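Local coordinates for protein extracellular ligand-binding receptor (Desulfohalobium retbaense DSM 5692, PDB 5ERE) that probably works as a solute-binding sensor, its periplasmic-binding-protein module holding 2-oxo-4-methylpentanoic acid and its Cache-like sensor region holding cytosine, at residues A[2-7]-A[64-69]; A[84-89]-A[102-107]; A[177-182]-A[202-207]. All coordinates share one frame; numbering follows the deposited sequence.

Interaction 1: residues A[2-7]-A[64-69]; sequences PVVGVI and LAAVVS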
ATOM      1  N   PRO A   2     -23.549  29.233   9.201  1.00 55.39           N
ATOM      2  CA  PRO A   2     -23.871  28.031   8.416  1.00 57.42           C
ATOM      3  C   PRO A   2     -24.140  26.783   9.272  1.00 56.11           C
ATOM      4  O   PRO A   2     -23.551  26.606  10.336  1.00 50.94           O
ATOM      5  CB  PRO A   2     -22.626  27.829   7.559  1.00 49.23           C
ATOM      6  CG  PRO A   2     -21.512  28.376   8.390  1.00 60.99           C
ATOM      7  CD  PRO A   2     -22.103  29.540   9.176  1.00 53.34           C
ATOM      8  N   VAL A   3     -25.027  25.930   8.779  1.00 57.77           N
ATOM      9  CA  VAL A   3     -25.376  24.690   9.457  1.00 53.15           C
ATOM     10  C   VAL A   3     -24.821  23.486   8.719  1.00 46.36           C
ATOM     11  O   VAL A   3     -25.034  23.327   7.518  1.00 48.01           O
ATOM     12  CB  VAL A   3     -26.899  24.573   9.600  1.00 55.16           C
ATOM     13  CG1 VAL A   3     -27.312  23.202  10.131  1.00 47.10           C
ATOM     14  CG2 VAL A   3     -27.403  25.678  10.521  1.00 58.55           C
ATOM     15  N   VAL A   4     -24.113  22.635   9.453  1.00 44.39           N
ATOM     16  CA  VAL A   4     -23.630  21.387   8.888  1.00 38.75           C
ATOM     17  C   VAL A   4     -24.469  20.224   9.450  1.00 44.56           C
ATOM     18  O   VAL A   4     -24.546  20.022  10.666  1.00 34.49           O
ATOM     19  CB  VAL A   4     -22.130  21.178   9.167  1.00 40.83           C
ATOM     20  CG1 VAL A   4     -21.659  19.792   8.652  1.00 40.03           C
ATOM     21  CG2 VAL A   4     -21.317  22.284   8.518  1.00 39.62           C
ATOM     22  N   GLY A   5     -25.123  19.488   8.555  1.00 40.69           N
ATOM     23  CA  GLY A   5     -25.834  18.276   8.935  1.00 40.08           C
ATOM     24  C   GLY A   5     -24.940  17.027   8.950  1.00 38.03           C
ATOM     25  O   GLY A   5     -24.159  16.800   8.034  1.00 37.81           O
ATOM     26  N   VAL A   6     -25.047  16.234  10.010  1.00 34.54           N
ATOM     27  CA  VAL A   6     -24.143  15.115  10.254  1.00 37.83           C
ATOM     28  C   VAL A   6     -24.959  13.841  10.550  1.00 40.17           C
ATOM     29  O   VAL A   6     -25.586  13.736  11.602  1.00 33.67           O
ATOM     30  CB  VAL A   6     -23.219  15.369  11.428  1.00 38.09           C
ATOM     31  CG1 VAL A   6     -22.299  14.163  11.625  1.00 35.36           C
ATOM     32  CG2 VAL A   6     -22.405  16.724  11.257  1.00 35.70           C
ATOM     33  N   ILE A   7     -24.951  12.914   9.598  1.00 35.64           N
ATOM     34  CA  ILE A   7     -25.783  11.710   9.632  1.00 31.96           C
ATOM     35  C   ILE A   7     -24.945  10.518  10.044  1.00 31.65           C
ATOM     36  O   ILE A   7     -24.061  10.097   9.319  1.00 33.32           O
ATOM     37  CB  ILE A   7     -26.430  11.439   8.275  1.00 37.69           C
ATOM     38  CG1 ILE A   7     -27.088  12.724   7.795  1.00 29.80           C
ATOM     39  CG2 ILE A   7     -27.436  10.293   8.397  1.00 36.81           C
ATOM     40  CD1 ILE A   7     -27.714  12.689   6.378  1.00 37.17           C
ATOM     41  N   LEU A  64     -28.229  25.268   4.955  1.00 56.50           N
ATOM     42  CA  LEU A  64     -27.399  24.076   4.998  1.00 52.60           C
ATOM     43  C   LEU A  64     -26.123  24.168   4.144  1.00 52.47           C
ATOM     44  O   LEU A  64     -26.166  24.040   2.921  1.00 57.10           O
ATOM     45  CB  LEU A  64     -28.245  22.880   4.566  1.00 53.36           C
ATOM     46  CG  LEU A  64     -27.601  21.520   4.754  1.00 49.86           C
ATOM     47  CD1 LEU A  64     -27.316  21.289   6.244  1.00 43.03           C
ATOM     48  CD2 LEU A  64     -28.487  20.420   4.212  1.00 54.37           C
ATOM     49  N   ALA A  65     -24.981  24.348   4.813  1.00 49.63           N
ATOM     50  CA  ALA A  65     -23.684  24.495   4.152  1.00 39.46           C
ATOM     51  C   ALA A  65     -23.100  23.166   3.643  1.00 51.58           C
ATOM     52  O   ALA A  65     -22.362  23.142   2.646  1.00 41.82           O
ATOM     53  CB  ALA A  65     -22.708  25.146   5.106  1.00 48.27           C
ATOM     54  N   ALA A  66     -23.407  22.072   4.348  1.00 39.64           N
ATOM     55  CA  ALA A  66     -22.880  20.754   4.021  1.00 38.04           C
ATOM     56  C   ALA A  66     -23.610  19.630   4.734  1.00 43.70           C
ATOM     57  O   ALA A  66     -24.282  19.835   5.745  1.00 45.02           O
ATOM     58  CB  ALA A  66     -21.429  20.645   4.366  1.00 37.10           C
ATOM     59  N   VAL A  67     -23.406  18.434   4.206  1.00 38.43           N
ATOM     60  CA  VAL A  67     -23.903  17.195   4.812  1.00 38.51           C
ATOM     61  C   VAL A  67     -22.752  16.248   4.934  1.00 30.24           C
ATOM     62  O   VAL A  67     -22.061  15.988   3.966  1.00 35.30           O
ATOM     63  CB  VAL A  67     -25.021  16.537   3.969  1.00 40.94           C
ATOM     64  CG1 VAL A  67     -25.503  15.220   4.633  1.00 39.48           C
ATOM     65  CG2 VAL A  67     -26.153  17.456   3.877  1.00 50.92           C
ATOM     66  N   VAL A  68     -22.543  15.753   6.151  1.00 31.73           N
ATOM     67  CA  VAL A  68     -21.557  14.743   6.427  1.00 33.09           C
ATOM     68  C   VAL A  68     -22.310  13.436   6.699  1.00 31.99           C
ATOM     69  O   VAL A  68     -23.297  13.440   7.430  1.00 33.50           O
ATOM     70  CB  VAL A  68     -20.695  15.147   7.638  1.00 30.29           C
ATOM     71  CG1 VAL A  68     -19.613  14.146   7.886  1.00 34.38           C
ATOM     72  CG2 VAL A  68     -20.073  16.555   7.348  1.00 28.13           C
ATOM     73  N   SER A  69     -21.867  12.348   6.094  1.00 35.61           N
ATOM     74  CA  SER A  69     -22.452  11.045   6.387  1.00 33.47           C
ATOM     75  C   SER A  69     -21.403  10.043   6.775  1.00 29.60           C
ATOM     76  O   SER A  69     -20.367   9.960   6.138  1.00 34.23           O
ATOM     77  CB  SER A  69     -23.236  10.535   5.178  1.00 38.53           C
ATOM     78  OG  SER A  69     -22.378  10.351   4.074  1.00 36.83           O
TER
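The flat groups that meet between Val3 to Ile7 and Leu64 to Ser69 are peptide units. Gly5 O receives Val68 N at 2.7 Å and nearly straight (172° at the hydrogen), while the CA-H of Val67 adds a weaker contact to the same oxygen. The carbonyl of the same Val68 takes Ile7 N at 2.8 Å. At the start of the pairing a beta bulge slips the register by one residue: Ala65 N still reaches Val3 O, 2.9 Å away, but the N-H of Ala66 is buried without a partner. Leu64, with CG anti to its N (chi1 -171°), brings CD1 to 3.3 Å from Val3 O and 3.7 Å from Gly5 N, on the sheet face shared by Val3 and Ile7. Further along that face Ile7 CD1 meets Val67 CG1 at 3.8 Å, with Phe54 of helix 47-60 against both residues. The other face carries Val4 CG1 obliquely against Val68 CG2, also 3.8 Å apart, under Leu262, Leu266 and Leu270 of helix 254-271. These two parallel strands are neighbours in the five-stranded sheet of order 2-1-3-4-5, helices on both faces, that characterises a lobe of type I periplasmic binding proteins.

Interaction 2: residues A[84-89]-A[102-107]; sequences EKDIFH and PGHTIR. With EDO (1,2-ethanediol), chain G.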
ATOM      1  N   GLU A  84     -27.189  16.272  -6.958  1.00 57.99           N
ATOM      2  CA  GLU A  84     -28.380  16.795  -7.639  1.00 67.02           C
ATOM      3  C   GLU A  84     -28.950  18.040  -6.956  1.00 66.27           C
ATOM      4  O   GLU A  84     -29.421  18.952  -7.629  1.00 67.67           O
ATOM      5  CB  GLU A  84     -29.455  15.689  -7.726  1.00 72.34           C
ATOM      6  CG  GLU A  84     -30.918  16.137  -7.843  1.00 86.17           C
ATOM      7  CD  GLU A  84     -31.242  16.834  -9.156  1.00110.22           C
ATOM      8  OE1 GLU A  84     -30.337  16.984 -10.005  1.00122.31           O
ATOM      9  OE2 GLU A  84     -32.413  17.226  -9.344  1.00113.59           O
ATOM     10  N   LYS A  85     -28.914  18.079  -5.628  1.00 59.93           N
ATOM     11  CA  LYS A  85     -29.443  19.232  -4.899  1.00 54.93           C
ATOM     12  C   LYS A  85     -28.380  20.297  -4.670  1.00 60.24           C
ATOM     13  O   LYS A  85     -28.635  21.310  -4.021  1.00 51.41           O
ATOM     14  CB  LYS A  85     -30.032  18.788  -3.562  1.00 55.32           C
ATOM     15  CG  LYS A  85     -31.169  17.791  -3.710  1.00 64.75           C
ATOM     16  CD  LYS A  85     -31.896  17.549  -2.397  1.00 74.73           C
ATOM     17  CE  LYS A  85     -33.074  16.590  -2.590  1.00 79.73           C
ATOM     18  NZ  LYS A  85     -34.189  17.218  -3.352  1.00 78.86           N
ATOM     19  N   ASP A  86     -27.193  20.044  -5.210  1.00 61.17           N
ATOM     20  CA  ASP A  86     -26.032  20.920  -5.061  1.00 56.92           C
ATOM     21  C   ASP A  86     -25.743  21.295  -3.602  1.00 53.52           C
ATOM     22  O   ASP A  86     -25.666  22.473  -3.236  1.00 48.51           O
ATOM     23  CB  ASP A  86     -26.222  22.173  -5.916  1.00 61.07           C
ATOM     24  CG  ASP A  86     -24.904  22.715  -6.449  1.00 74.51           C
ATOM     25  OD1 ASP A  86     -23.985  21.902  -6.750  1.00 69.56           O
ATOM     26  OD2 ASP A  86     -24.789  23.956  -6.564  1.00 78.61           O
ATOM     27  N   ILE A  87     -25.588  20.257  -2.784  1.00 52.01           N
ATOM     28  CA  ILE A  87     -25.176  20.379  -1.392  1.00 52.30           C
ATOM     29  C   ILE A  87     -23.810  19.733  -1.198  1.00 48.25           C
ATOM     30  O   ILE A  87     -23.588  18.590  -1.609  1.00 44.85           O
ATOM     31  CB  ILE A  87     -26.160  19.694  -0.430  1.00 56.09           C
ATOM     32  CG1 ILE A  87     -27.598  20.140  -0.693  1.00 60.05           C
ATOM     33  CG2 ILE A  87     -25.757  19.973   1.017  1.00 51.85           C
ATOM     34  CD1 ILE A  87     -27.865  21.598  -0.372  1.00 69.61           C
ATOM     35  N   PHE A  88     -22.898  20.453  -0.561  1.00 40.36           N
ATOM     36  CA  PHE A  88     -21.586  19.919  -0.351  1.00 36.16           C
ATOM     37  C   PHE A  88     -21.671  18.672   0.582  1.00 33.09           C
ATOM     38  O   PHE A  88     -22.460  18.616   1.543  1.00 35.22           O
ATOM     39  CB  PHE A  88     -20.651  20.979   0.222  1.00 37.48           C
ATOM     40  CG  PHE A  88     -19.277  20.469   0.500  1.00 38.69           C
ATOM     41  CD1 PHE A  88     -18.464  20.037  -0.533  1.00 42.25           C
ATOM     42  CD2 PHE A  88     -18.809  20.384   1.797  1.00 36.58           C
ATOM     43  CE1 PHE A  88     -17.198  19.535  -0.273  1.00 40.67           C
ATOM     44  CE2 PHE A  88     -17.542  19.879   2.069  1.00 37.22           C
ATOM     45  CZ  PHE A  88     -16.740  19.467   1.031  1.00 35.02           C
ATOM     46  N   HIS A  89     -20.900  17.667   0.228  1.00 39.35           N
ATOM     47  CA  HIS A  89     -21.008  16.364   0.869  1.00 33.51           C
ATOM     48  C   HIS A  89     -19.646  15.868   1.292  1.00 33.57           C
ATOM     49  O   HIS A  89     -18.700  15.877   0.509  1.00 32.91           O
ATOM     50  CB  HIS A  89     -21.681  15.347  -0.077  1.00 37.10           C
ATOM     51  CG  HIS A  89     -21.857  13.990   0.538  1.00 29.15           C
ATOM     52  ND1 HIS A  89     -21.623  12.824  -0.166  1.00 41.58           N
ATOM     53  CD2 HIS A  89     -22.232  13.609   1.785  1.00 39.11           C
ATOM     54  CE1 HIS A  89     -21.831  11.783   0.628  1.00 39.68           C
ATOM     55  NE2 HIS A  89     -22.212  12.229   1.810  1.00 36.06           N
ATOM     56  N   PRO A 102     -18.524  13.309 -10.800  1.00 58.02           N
ATOM     57  CA  PRO A 102     -17.199  13.841 -10.515  1.00 51.03           C
ATOM     58  C   PRO A 102     -17.283  15.258  -9.910  1.00 47.41           C
ATOM     59  O   PRO A 102     -18.184  16.032 -10.211  1.00 50.70           O
ATOM     60  CB  PRO A 102     -16.517  13.826 -11.891  1.00 57.81           C
ATOM     61  CG  PRO A 102     -17.317  12.896 -12.723  1.00 55.93           C
ATOM     62  CD  PRO A 102     -18.704  13.000 -12.229  1.00 63.68           C
ATOM     63  N   GLY A 103     -16.368  15.553  -8.996  1.00 52.08           N
ATOM     64  CA  GLY A 103     -16.368  16.832  -8.314  1.00 53.28           C
ATOM     65  C   GLY A 103     -17.360  16.924  -7.174  1.00 47.95           C
ATOM     66  O   GLY A 103     -17.676  18.012  -6.709  1.00 47.45           O
ATOM     67  N   HIS A 104     -17.857  15.786  -6.707  1.00 43.63           N
ATOM     68  CA  HIS A 104     -18.839  15.787  -5.627  1.00 34.85           C
ATOM     69  C   HIS A 104     -18.418  14.756  -4.632  1.00 44.95           C
ATOM     70  O   HIS A 104     -17.913  13.669  -5.006  1.00 37.94           O
ATOM     71  CB  HIS A 104     -20.266  15.518  -6.127  1.00 47.41           C
ATOM     72  CG  HIS A 104     -20.818  16.623  -6.986  1.00 48.10           C
ATOM     73  ND1 HIS A 104     -21.623  17.623  -6.483  1.00 46.15           N
ATOM     74  CD2 HIS A 104     -20.658  16.891  -8.302  1.00 54.46           C
ATOM     75  CE1 HIS A 104     -21.938  18.461  -7.457  1.00 52.31           C
ATOM     76  NE2 HIS A 104     -21.369  18.038  -8.570  1.00 49.93           N
ATOM     77  N   THR A 105     -18.612  15.137  -3.372  1.00 39.08           N
ATOM     78  CA  THR A 105     -18.259  14.337  -2.212  1.00 39.30           C
ATOM     79  C   THR A 105     -16.764  14.299  -1.970  1.00 40.61           C
ATOM     80  O   THR A 105     -15.995  13.749  -2.745  1.00 35.08           O
ATOM     81  CB  THR A 105     -18.761  12.867  -2.309  1.00 33.59           C
ATOM     82  OG1 THR A 105     -20.185  12.859  -2.458  1.00 39.06           O
ATOM     83  CG2 THR A 105     -18.382  12.120  -1.023  1.00 35.74           C
ATOM     84  N   ILE A 106     -16.365  14.874  -0.853  1.00 37.03           N
ATOM     85  CA  ILE A 106     -15.023  14.721  -0.391  1.00 36.81           C
ATOM     86  C   ILE A 106     -15.045  13.534   0.562  1.00 30.60           C
ATOM     87  O   ILE A 106     -15.974  13.393   1.325  1.00 33.03           O
ATOM     88  CB  ILE A 106     -14.530  15.990   0.331  1.00 33.44           C
ATOM     89  CG1 ILE A 106     -14.293  17.120  -0.684  1.00 27.36           C
ATOM     90  CG2 ILE A 106     -13.266  15.712   1.178  1.00 30.87           C
ATOM     91  CD1 ILE A 106     -13.067  16.935  -1.578  1.00 33.78           C
ATOM     92  N   ARG A 107     -14.016  12.711   0.509  1.00 31.54           N
ATOM     93  CA  ARG A 107     -13.944  11.539   1.378  1.00 32.85           C
ATOM     94  C   ARG A 107     -12.663  11.498   2.214  1.00 29.04           C
ATOM     95  O   ARG A 107     -11.556  11.514   1.678  1.00 32.55           O
ATOM     96  CB  ARG A 107     -14.040  10.271   0.556  1.00 38.83           C
ATOM     97  CG  ARG A 107     -13.722   9.068   1.418  1.00 39.38           C
ATOM     98  CD  ARG A 107     -14.095   7.780   0.754  1.00 35.16           C
ATOM     99  NE  ARG A 107     -13.335   7.491  -0.454  1.00 43.50           N
ATOM    100  CZ  ARG A 107     -13.175   6.272  -0.956  1.00 44.71           C
ATOM    101  NH1 ARG A 107     -13.697   5.211  -0.320  1.00 41.36           N
ATOM    102  NH2 ARG A 107     -12.470   6.107  -2.077  1.00 36.83           N
TER
HETATM  103  C1  EDO G 606     -12.418   2.170  -3.466  1.00 46.00           C
HETATM  104  O1  EDO G 606     -11.846   0.914  -3.077  1.00 51.06           O
HETATM  105  C2  EDO G 606     -13.861   2.155  -3.004  1.00 53.19           C
HETATM  106  O2  EDO G 606     -14.194   3.407  -2.397  1.00 58.48           O
HETATM  107  O   HOH W   1     -22.414  17.342  -3.595  1.00 40.42           O
HETATM  108  O   HOH W   2     -19.882  17.668  -2.750  1.00 39.53           O
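His89 and Thr105 lie side by side with their side chains pointing the same way, and Thr105 OG1 sits at the edge of the imidazole, 2.7 Å from His89 ND1 in a hydrogen bond. Thr105 CG2 packs next to the same nitrogen at 3.4 Å. The far ring nitrogen, NE2, bonds to Ser69 OG, so the imidazole is pinned at both nitrogens; Thr105 OG1 has a second partner in His79. With an alanine here instead of His89, Thr105 OG1 and Ser69 OG would each probably lose a partner, and a gap would open against Ile78 and Ala82 of helix 72-84. Between the backbones, Ile106 N gives to His89 O at 2.9 Å, which joins strand 88-92 to strand 106-107, the outermost strand, within this chain, of the parallel sheet of the periplasmic-binding-protein lobe. Phe88 turns its ring edge to Ile106, CZ standing 3.8 Å from CG1 of that residue. Ile106 also packs on helix 277-284, whose end helps hold a calcium ion about 8 Å from the side chain of Ile106. Where the two backbones diverge, water fills in: one molecule links Ile87 O to His104 ND1, and another accepts from His89 N and Thr105 N.

Interaction 3: residues A[177-182]-A[202-207]; sequences RDSEAL and IKAQLV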
ATOM      1  N   ARG A 177     -14.308 -25.784   5.793  1.00 74.36           N
ATOM      2  CA  ARG A 177     -13.349 -25.564   4.714  1.00 66.74           C
ATOM      3  C   ARG A 177     -11.940 -25.457   5.251  1.00 69.52           C
ATOM      4  O   ARG A 177     -11.012 -25.153   4.491  1.00 75.17           O
ATOM      5  CB  ARG A 177     -13.699 -24.327   3.911  1.00 68.42           C
ATOM      6  CG  ARG A 177     -15.149 -24.229   3.517  1.00 69.92           C
ATOM      7  CD  ARG A 177     -15.407 -24.759   2.129  1.00 79.49           C
ATOM      8  NE  ARG A 177     -16.748 -24.350   1.704  1.00 98.50           N
ATOM      9  CZ  ARG A 177     -17.815 -25.145   1.629  1.00108.68           C
ATOM     10  NH1 ARG A 177     -17.733 -26.443   1.915  1.00123.55           N
ATOM     11  NH2 ARG A 177     -18.979 -24.635   1.242  1.00 93.75           N
ATOM     12  N   ASP A 178     -11.792 -25.695   6.556  1.00 62.04           N
ATOM     13  CA  ASP A 178     -10.471 -25.795   7.188  1.00 76.33           C
ATOM     14  C   ASP A 178      -9.568 -24.636   6.783  1.00 74.62           C
ATOM     15  O   ASP A 178      -8.473 -24.839   6.250  1.00 69.28           O
ATOM     16  CB  ASP A 178      -9.820 -27.128   6.820  1.00 82.95           C
ATOM     17  CG  ASP A 178     -10.778 -28.293   6.992  1.00 93.71           C
ATOM     18  OD1 ASP A 178     -11.015 -28.683   8.153  1.00101.17           O
ATOM     19  OD2 ASP A 178     -11.317 -28.793   5.977  1.00 89.46           O
ATOM     20  N   SER A 179     -10.052 -23.422   7.011  1.00 82.45           N
ATOM     21  CA  SER A 179      -9.343 -22.252   6.540  1.00 75.82           C
ATOM     22  C   SER A 179      -8.099 -22.041   7.385  1.00 65.58           C
ATOM     23  O   SER A 179      -8.029 -22.451   8.544  1.00 66.10           O
ATOM     24  CB  SER A 179     -10.246 -21.013   6.574  1.00 73.40           C
ATOM     25  OG  SER A 179     -10.615 -20.676   7.901  1.00 67.79           O
ATOM     26  N   GLU A 180      -7.119 -21.402   6.769  1.00 66.83           N
ATOM     27  CA  GLU A 180      -5.866 -21.044   7.402  1.00 73.25           C
ATOM     28  C   GLU A 180      -5.955 -19.634   8.018  1.00 67.87           C
ATOM     29  O   GLU A 180      -5.401 -19.351   9.086  1.00 49.46           O
ATOM     30  CB  GLU A 180      -4.760 -21.108   6.355  1.00 84.79           C
ATOM     31  CG  GLU A 180      -3.530 -21.879   6.741  1.00 91.70           C
ATOM     32  CD  GLU A 180      -2.640 -22.116   5.543  1.00 95.34           C
ATOM     33  OE1 GLU A 180      -1.647 -21.371   5.373  1.00 87.59           O
ATOM     34  OE2 GLU A 180      -2.952 -23.044   4.762  1.00105.22           O
ATOM     35  N   ALA A 181      -6.650 -18.743   7.328  1.00 63.39           N
ATOM     36  CA  ALA A 181      -6.903 -17.420   7.883  1.00 60.07           C
ATOM     37  C   ALA A 181      -8.372 -17.079   7.704  1.00 59.78           C
ATOM     38  O   ALA A 181      -8.953 -17.317   6.640  1.00 60.63           O
ATOM     39  CB  ALA A 181      -6.002 -16.384   7.233  1.00 55.25           C
ATOM     40  N   LEU A 182      -8.971 -16.552   8.767  1.00 56.18           N
ATOM     41  CA  LEU A 182     -10.341 -16.053   8.716  1.00 54.75           C
ATOM     42  C   LEU A 182     -10.357 -14.523   8.744  1.00 55.49           C
ATOM     43  O   LEU A 182     -10.095 -13.930   9.780  1.00 41.13           O
ATOM     44  CB  LEU A 182     -11.157 -16.580   9.890  1.00 44.98           C
ATOM     45  CG  LEU A 182     -12.617 -16.110  10.015  1.00 47.87           C
ATOM     46  CD1 LEU A 182     -13.402 -16.314   8.732  1.00 52.75           C
ATOM     47  CD2 LEU A 182     -13.318 -16.812  11.187  1.00 52.79           C
ATOM     48  N   ILE A 202     -12.821 -23.534  15.321  1.00 85.31           N
ATOM     49  CA  ILE A 202     -11.985 -22.857  14.319  1.00 72.47           C
ATOM     50  C   ILE A 202     -10.735 -22.260  14.964  1.00 68.43           C
ATOM     51  O   ILE A 202     -10.813 -21.438  15.877  1.00 64.75           O
ATOM     52  CB  ILE A 202     -12.757 -21.750  13.595  1.00 68.42           C
ATOM     53  CG1 ILE A 202     -13.900 -22.370  12.789  1.00 63.38           C
ATOM     54  CG2 ILE A 202     -11.821 -20.960  12.681  1.00 54.65           C
ATOM     55  CD1 ILE A 202     -15.030 -21.398  12.499  1.00 68.99           C
ATOM     56  N   LYS A 203      -9.587 -22.677  14.458  1.00 66.53           N
ATOM     57  CA  LYS A 203      -8.298 -22.335  15.032  1.00 68.43           C
ATOM     58  C   LYS A 203      -7.523 -21.360  14.128  1.00 66.67           C
ATOM     59  O   LYS A 203      -6.413 -20.940  14.468  1.00 58.88           O
ATOM     60  CB  LYS A 203      -7.474 -23.616  15.263  1.00 62.80           C
ATOM     61  N   ALA A 204      -8.119 -21.021  12.984  1.00 64.31           N
ATOM     62  CA  ALA A 204      -7.508 -20.155  11.971  1.00 71.27           C
ATOM     63  C   ALA A 204      -6.993 -18.797  12.512  1.00 59.55           C
ATOM     64  O   ALA A 204      -7.503 -18.274  13.496  1.00 56.16           O
ATOM     65  CB  ALA A 204      -8.520 -19.911  10.830  1.00 62.13           C
ATOM     66  N   GLN A 205      -5.954 -18.264  11.877  1.00 63.26           N
ATOM     67  CA  GLN A 205      -5.481 -16.900  12.177  1.00 63.71           C
ATOM     68  C   GLN A 205      -6.591 -15.909  11.854  1.00 54.64           C
ATOM     69  O   GLN A 205      -7.107 -15.913  10.735  1.00 50.13           O
ATOM     70  CB  GLN A 205      -4.221 -16.555  11.371  1.00 56.31           C
ATOM     71  CG  GLN A 205      -3.821 -15.076  11.411  1.00 52.79           C
ATOM     72  CD  GLN A 205      -3.207 -14.665  12.736  1.00 51.58           C
ATOM     73  OE1 GLN A 205      -2.284 -15.324  13.226  1.00 51.43           O
ATOM     74  NE2 GLN A 205      -3.708 -13.573  13.324  1.00 56.28           N
ATOM     75  N   LEU A 206      -6.979 -15.096  12.835  1.00 54.90           N
ATOM     76  CA  LEU A 206      -7.959 -14.038  12.610  1.00 56.81           C
ATOM     77  C   LEU A 206      -7.287 -12.800  12.001  1.00 51.00           C
ATOM     78  O   LEU A 206      -6.171 -12.449  12.374  1.00 52.12           O
ATOM     79  CB  LEU A 206      -8.660 -13.685  13.916  1.00 51.81           C
ATOM     80  CG  LEU A 206      -9.374 -14.846  14.601  1.00 55.64           C
ATOM     81  CD1 LEU A 206     -10.088 -14.316  15.818  1.00 51.73           C
ATOM     82  CD2 LEU A 206     -10.341 -15.550  13.652  1.00 47.65           C
ATOM     83  N   VAL A 207      -7.983 -12.162  11.062  1.00 54.43           N
ATOM     84  CA  VAL A 207      -7.462 -11.030  10.300  1.00 48.07           C
ATOM     85  C   VAL A 207      -8.595 -10.026  10.128  1.00 51.60           C
ATOM     86  O   VAL A 207      -9.727 -10.404   9.843  1.00 45.67           O
ATOM     87  CB  VAL A 207      -6.930 -11.460   8.920  1.00 49.18           C
ATOM     88  CG1 VAL A 207      -6.376 -10.270   8.137  1.00 44.42           C
ATOM     89  CG2 VAL A 207      -5.880 -12.577   9.056  1.00 50.31           C
TER
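Gln205 O is gripped from the neighbouring strand by two donors of unequal strength: Leu182 N at 2.8 Å, tilted 23° from the carbonyl plane, and the CA-H of Ala181, its CA 3.2 Å away. Bonds on either side continue the parallel pairing, since Gln205 N gives to Glu180 O at 3.0 Å and Val207 N gives to Leu182 O from above the plane of that carbonyl. Strand 181-185 and strand 205-208 are the two arms of a beta-alpha-beta crossover, linked through helix 190-199, in the lobe of the binding-protein fold that also holds strands 129-134 and 228-232. Ala204, at the entrance to the second strand, turns its methyl toward the loop that leads into the first: CB lies 3.5 Å from Ser179 O and close to Glu180 O as well. Leu182 and Leu206 run side by side in the same direction. With Leu206 CG beside the backbone N (chi1 -58°), its CD2 branch comes to 4.0 Å from Leu182 CB. Leu182 goes on to Ile174 of helix 168-175, and Leu206 to Ala194 of helix 190-199. On the opposite face, Ala181 CB stands 4.2 Å from Val207 CG2, with Leu119 and Tyr122 of helix 112-123 over Val207. Gln205, its chain bent about the CB-CG bond, folds its amide back so that NE2 reaches Leu206 O at 2.9 Å, and the same nitrogen also donates to Gly226 O.

Interactions 1 and 2 belong to one sheet and touch directly: Val67 N lies 2.8 Å from Phe88 O, across neighbouring strands 64-70 and 88-92. Interaction 3 lies about 42 Å and 41 Å from them, centre to centre, in the separate mixed sheet. Interactions 1 and 3 are both parallel strand pairs, closed by backbone bonds and aliphatic packing between helices, and both are largely buried. Interaction 2 is also mostly buried but reaches the sheet's edge strand, with Asp86 exposed at its fringe, and there polar side chains and two waters replace much of the backbone pairing. Interaction 1 also carries a beta bulge.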